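Local coordinates for protein staphylococcal enterotoxin-like toxin (PDB 4DXF) that probably binds sialylated host glycans, as a carbohydrate-binding member of the staphylococcal superantigen-like toxins built from an OB-fold and a beta-grasp domain, at residues Lys39-Pro51 and Ile58-Glu70. Numbering follows the deposited sequence.
Sequences KKWTTIRFMNVVP and IALVGKDDKKYGE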
# COMPACT_ATOMS: atom_id res chain seq x y z
N LYS A 39 18.65 -14.30 12.03
CA LYS A 39 19.45 -15.00 11.02
C LYS A 39 18.54 -15.45 9.85
O LYS A 39 17.44 -15.96 10.11
CB LYS A 39 20.05 -16.22 11.74
CG LYS A 39 21.08 -17.06 10.99
CD LYS A 39 21.36 -18.30 11.84
CE LYS A 39 22.18 -17.91 13.08
NZ LYS A 39 22.84 -19.08 13.74
N LYS A 40 18.97 -15.29 8.60
CA LYS A 40 18.17 -15.83 7.44
C LYS A 40 17.83 -17.33 7.58
O LYS A 40 18.69 -18.15 7.93
CB LYS A 40 18.89 -15.56 6.12
CG LYS A 40 18.17 -16.02 4.82
CD LYS A 40 19.07 -15.60 3.64
CE LYS A 40 18.92 -16.54 2.45
NZ LYS A 40 17.66 -16.24 1.72
N TRP A 41 16.58 -17.70 7.36
CA TRP A 41 16.20 -19.11 7.49
C TRP A 41 15.39 -19.64 6.29
O TRP A 41 14.95 -20.79 6.31
CB TRP A 41 15.45 -19.38 8.80
CG TRP A 41 14.24 -18.51 8.97
CD1 TRP A 41 14.20 -17.27 9.54
CD2 TRP A 41 12.88 -18.82 8.58
NE1 TRP A 41 12.90 -16.77 9.52
CE2 TRP A 41 12.08 -17.70 8.94
CE3 TRP A 41 12.27 -19.93 7.97
CZ2 TRP A 41 10.69 -17.66 8.69
CZ3 TRP A 41 10.90 -19.88 7.71
CH2 TRP A 41 10.12 -18.76 8.08
N THR A 42 15.16 -18.79 5.29
CA THR A 42 14.51 -19.25 4.05
C THR A 42 14.93 -18.43 2.87
O THR A 42 15.98 -17.80 2.86
CB THR A 42 12.94 -19.35 4.13
OG1 THR A 42 12.58 -20.37 5.05
CG2 THR A 42 12.34 -19.75 2.80
N THR A 43 14.09 -18.47 1.85
CA THR A 43 14.43 -17.83 0.61
C THR A 43 14.30 -16.32 0.75
O THR A 43 14.66 -15.58 -0.16
CB THR A 43 13.57 -18.41 -0.54
OG1 THR A 43 12.20 -18.50 -0.12
CG2 THR A 43 14.10 -19.84 -0.89
N ILE A 44 13.78 -15.87 1.90
CA ILE A 44 13.83 -14.41 2.20
C ILE A 44 13.91 -14.16 3.68
O ILE A 44 13.68 -15.04 4.49
CB ILE A 44 12.65 -13.57 1.62
CG1 ILE A 44 11.32 -14.04 2.18
CG2 ILE A 44 12.76 -13.49 0.04
CD1 ILE A 44 10.19 -13.09 1.82
N ARG A 45 14.18 -12.91 3.97
CA ARG A 45 14.35 -12.43 5.32
C ARG A 45 13.11 -11.63 5.75
O ARG A 45 12.33 -11.16 4.89
CB ARG A 45 15.58 -11.54 5.32
CG ARG A 45 16.87 -12.42 5.10
CD ARG A 45 18.01 -11.55 4.81
NE ARG A 45 18.38 -10.63 5.91
CZ ARG A 45 18.35 -9.29 5.83
NH1 ARG A 45 17.92 -8.64 4.72
NH2 ARG A 45 18.73 -8.56 6.88
N PHE A 46 12.98 -11.51 7.07
CA PHE A 46 11.80 -10.92 7.72
C PHE A 46 12.27 -9.91 8.74
O PHE A 46 13.33 -10.05 9.34
CB PHE A 46 10.92 -11.94 8.39
CG PHE A 46 10.33 -12.97 7.42
CD1 PHE A 46 9.23 -12.65 6.65
CD2 PHE A 46 10.92 -14.22 7.29
CE1 PHE A 46 8.68 -13.57 5.72
CE2 PHE A 46 10.39 -15.16 6.36
CZ PHE A 46 9.27 -14.82 5.59
N MET A 47 11.49 -8.85 8.86
CA MET A 47 11.59 -7.93 10.01
C MET A 47 10.46 -8.31 10.97
O MET A 47 9.27 -8.30 10.61
CB MET A 47 11.46 -6.45 9.53
CG MET A 47 11.51 -5.48 10.80
SD MET A 47 11.43 -3.80 10.40
CE MET A 47 12.98 -3.44 9.69
N ASN A 48 10.81 -8.63 12.22
CA ASN A 48 9.84 -9.00 13.24
C ASN A 48 9.40 -7.71 13.98
O ASN A 48 10.25 -6.94 14.42
CB ASN A 48 10.45 -9.98 14.25
CG ASN A 48 10.72 -11.35 13.62
OD1 ASN A 48 9.78 -12.14 13.43
ND2 ASN A 48 11.93 -11.54 13.17
N VAL A 49 8.11 -7.50 14.08
CA VAL A 49 7.55 -6.40 14.89
C VAL A 49 6.60 -6.95 15.92
O VAL A 49 5.77 -7.86 15.64
CB VAL A 49 6.80 -5.42 14.03
CG1 VAL A 49 6.37 -4.19 14.89
CG2 VAL A 49 7.65 -5.02 12.93
N VAL A 50 6.65 -6.42 17.16
CA VAL A 50 5.90 -7.06 18.18
C VAL A 50 5.10 -5.95 18.92
O VAL A 50 5.49 -5.46 19.97
CB VAL A 50 6.85 -7.82 19.20
CG1 VAL A 50 6.01 -8.58 20.21
CG2 VAL A 50 7.80 -8.80 18.45
N PRO A 51 3.98 -5.54 18.35
CA PRO A 51 3.24 -4.41 18.96
C PRO A 51 2.20 -4.86 19.99
O PRO A 51 1.70 -4.00 20.76
CB PRO A 51 2.55 -3.81 17.73
CG PRO A 51 2.10 -5.10 17.01
CD PRO A 51 3.33 -6.03 17.11
N ILE A 58 7.41 -9.49 8.83
CA ILE A 58 7.28 -8.59 7.69
C ILE A 58 8.31 -8.94 6.61
O ILE A 58 9.55 -8.68 6.73
CB ILE A 58 7.38 -7.04 8.06
CG1 ILE A 58 6.49 -6.64 9.28
CG2 ILE A 58 7.23 -6.03 6.81
CD1 ILE A 58 4.93 -6.92 9.06
N ALA A 59 7.83 -9.53 5.50
CA ALA A 59 8.77 -9.80 4.42
C ALA A 59 9.61 -8.68 3.86
O ALA A 59 9.12 -7.59 3.48
CB ALA A 59 8.04 -10.61 3.24
N LEU A 60 10.93 -8.90 3.79
CA LEU A 60 11.83 -7.91 3.22
C LEU A 60 12.03 -8.16 1.72
O LEU A 60 12.81 -9.04 1.31
CB LEU A 60 13.17 -7.90 3.94
CG LEU A 60 12.94 -7.67 5.46
CD1 LEU A 60 14.20 -7.95 6.32
CD2 LEU A 60 12.49 -6.20 5.67
N VAL A 61 11.29 -7.41 0.92
CA VAL A 61 11.27 -7.60 -0.53
C VAL A 61 11.81 -6.37 -1.15
O VAL A 61 11.97 -5.33 -0.47
CB VAL A 61 9.83 -7.91 -1.06
CG1 VAL A 61 9.34 -9.22 -0.50
CG2 VAL A 61 8.87 -6.72 -0.70
N GLY A 62 12.13 -6.45 -2.45
CA GLY A 62 12.63 -5.33 -3.18
C GLY A 62 13.83 -4.69 -2.52
O GLY A 62 14.79 -5.41 -2.09
N LYS A 63 13.75 -3.37 -2.37
CA LYS A 63 14.86 -2.56 -1.82
C LYS A 63 15.11 -2.79 -0.32
O LYS A 63 16.23 -2.57 0.16
CB LYS A 63 14.65 -1.08 -2.08
CG LYS A 63 14.91 -0.63 -3.55
CD LYS A 63 14.94 0.91 -3.67
CE LYS A 63 14.75 1.42 -5.13
NZ LYS A 63 13.40 1.01 -5.71
N ASP A 64 14.11 -3.29 0.41
CA ASP A 64 14.23 -3.55 1.85
C ASP A 64 15.27 -4.57 2.25
O ASP A 64 15.71 -4.54 3.41
CB ASP A 64 12.89 -3.97 2.47
CG ASP A 64 12.02 -2.78 2.78
OD1 ASP A 64 12.45 -1.61 2.59
OD2 ASP A 64 10.87 -3.03 3.20
N ASP A 65 15.61 -5.51 1.36
CA ASP A 65 16.50 -6.58 1.77
C ASP A 65 17.88 -6.03 2.04
O ASP A 65 18.43 -6.31 3.10
CB ASP A 65 16.53 -7.77 0.81
CG ASP A 65 17.42 -8.90 1.35
OD1 ASP A 65 17.00 -9.64 2.28
OD2 ASP A 65 18.54 -9.02 0.83
N LYS A 66 18.39 -5.15 1.17
CA LYS A 66 19.72 -4.52 1.39
C LYS A 66 19.64 -3.40 2.40
O LYS A 66 20.64 -3.05 3.02
CB LYS A 66 20.30 -3.91 0.11
CG LYS A 66 20.96 -4.88 -0.86
CD LYS A 66 21.14 -4.18 -2.24
CE LYS A 66 21.80 -5.07 -3.31
NZ LYS A 66 21.10 -6.38 -3.40
N LYS A 67 18.44 -2.82 2.54
CA LYS A 67 18.26 -1.64 3.36
C LYS A 67 18.41 -1.98 4.84
O LYS A 67 18.96 -1.19 5.61
CB LYS A 67 16.85 -1.06 3.12
CG LYS A 67 16.59 0.30 3.79
CD LYS A 67 15.26 0.90 3.29
CE LYS A 67 14.91 2.20 4.00
NZ LYS A 67 13.73 2.91 3.32
N TYR A 68 17.90 -3.15 5.25
CA TYR A 68 17.89 -3.54 6.67
C TYR A 68 18.72 -4.80 6.99
O TYR A 68 18.27 -5.92 6.73
CB TYR A 68 16.48 -3.79 7.20
CG TYR A 68 15.56 -2.63 7.02
CD1 TYR A 68 15.60 -1.55 7.90
CD2 TYR A 68 14.64 -2.63 5.97
CE1 TYR A 68 14.71 -0.45 7.71
CE2 TYR A 68 13.80 -1.53 5.75
CZ TYR A 68 13.80 -0.47 6.67
OH TYR A 68 12.97 0.62 6.46
N GLY A 69 19.89 -4.59 7.62
CA GLY A 69 20.74 -5.70 8.05
C GLY A 69 20.29 -6.42 9.30
O GLY A 69 19.35 -5.97 9.97
N GLU A 70 20.95 -7.52 9.64
CA GLU A 70 20.65 -8.27 10.82
C GLU A 70 20.67 -7.37 12.06
O GLU A 70 21.51 -6.52 12.14
CB GLU A 70 21.71 -9.39 11.01
CG GLU A 70 21.46 -10.21 12.27
CD GLU A 70 22.44 -11.35 12.48
OE1 GLU A 70 23.28 -11.25 13.39
OE2 GLU A 70 22.38 -12.35 11.74
O HOH W 1 14.73 -10.73 1.97
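Asp65 OD1 is gripped twice: Arg45 NH1 gives it a salt bridge of 2.8 Å, and a water donates to it while accepting from Arg45 N and donating to Leu60 O. NH1 meets OD1 from above the carboxylate plane, 70° out of it, whereas OD1 lies in the guanidinium plane; the two planes are 83° apart. The other amino group, Arg45 NH2, meets Tyr68 O at 2.7 Å, nearly straight (N-H...O 166°) and on a lone pair of the carbonyl; NH1 adds a weak bond to Asp65 O. A bend at chi3 brings the guanidinium to Asp65 and to the carbonyl of Tyr68, where the chain leaves helix 64-67, while Leu60 CD1 lies over one guanidinium face, displaced toward its rim.

Next to this polar group the chains pair as the antiparallel hairpin of strands 46-49 and 56-59 in the OB-fold domain. Met47 and Ile58 form a hydrogen-bonded pair (Met47 N to Ile58 O, 2.9 Å, and Ile58 N to Met47 O, 2.8 Å), and Leu60 N bonds to Arg45 O. Met47 is extended through chi2, then turned at chi3, which sets CE 3.8 Å from the Tyr68 ring centroid, over the face, in a CH-pi contact; SD stands farther above that same face. On the Phe46 side, Ala59 CB packs against Ile44 CD1 at 3.6 Å, and Tyr87 meets the Phe46 ring edge-to-face.

Arginine and water thus tie the hairpin to the short helix through both side-chain and backbone oxygens, and the paired charges probably keep Asp65 ionised.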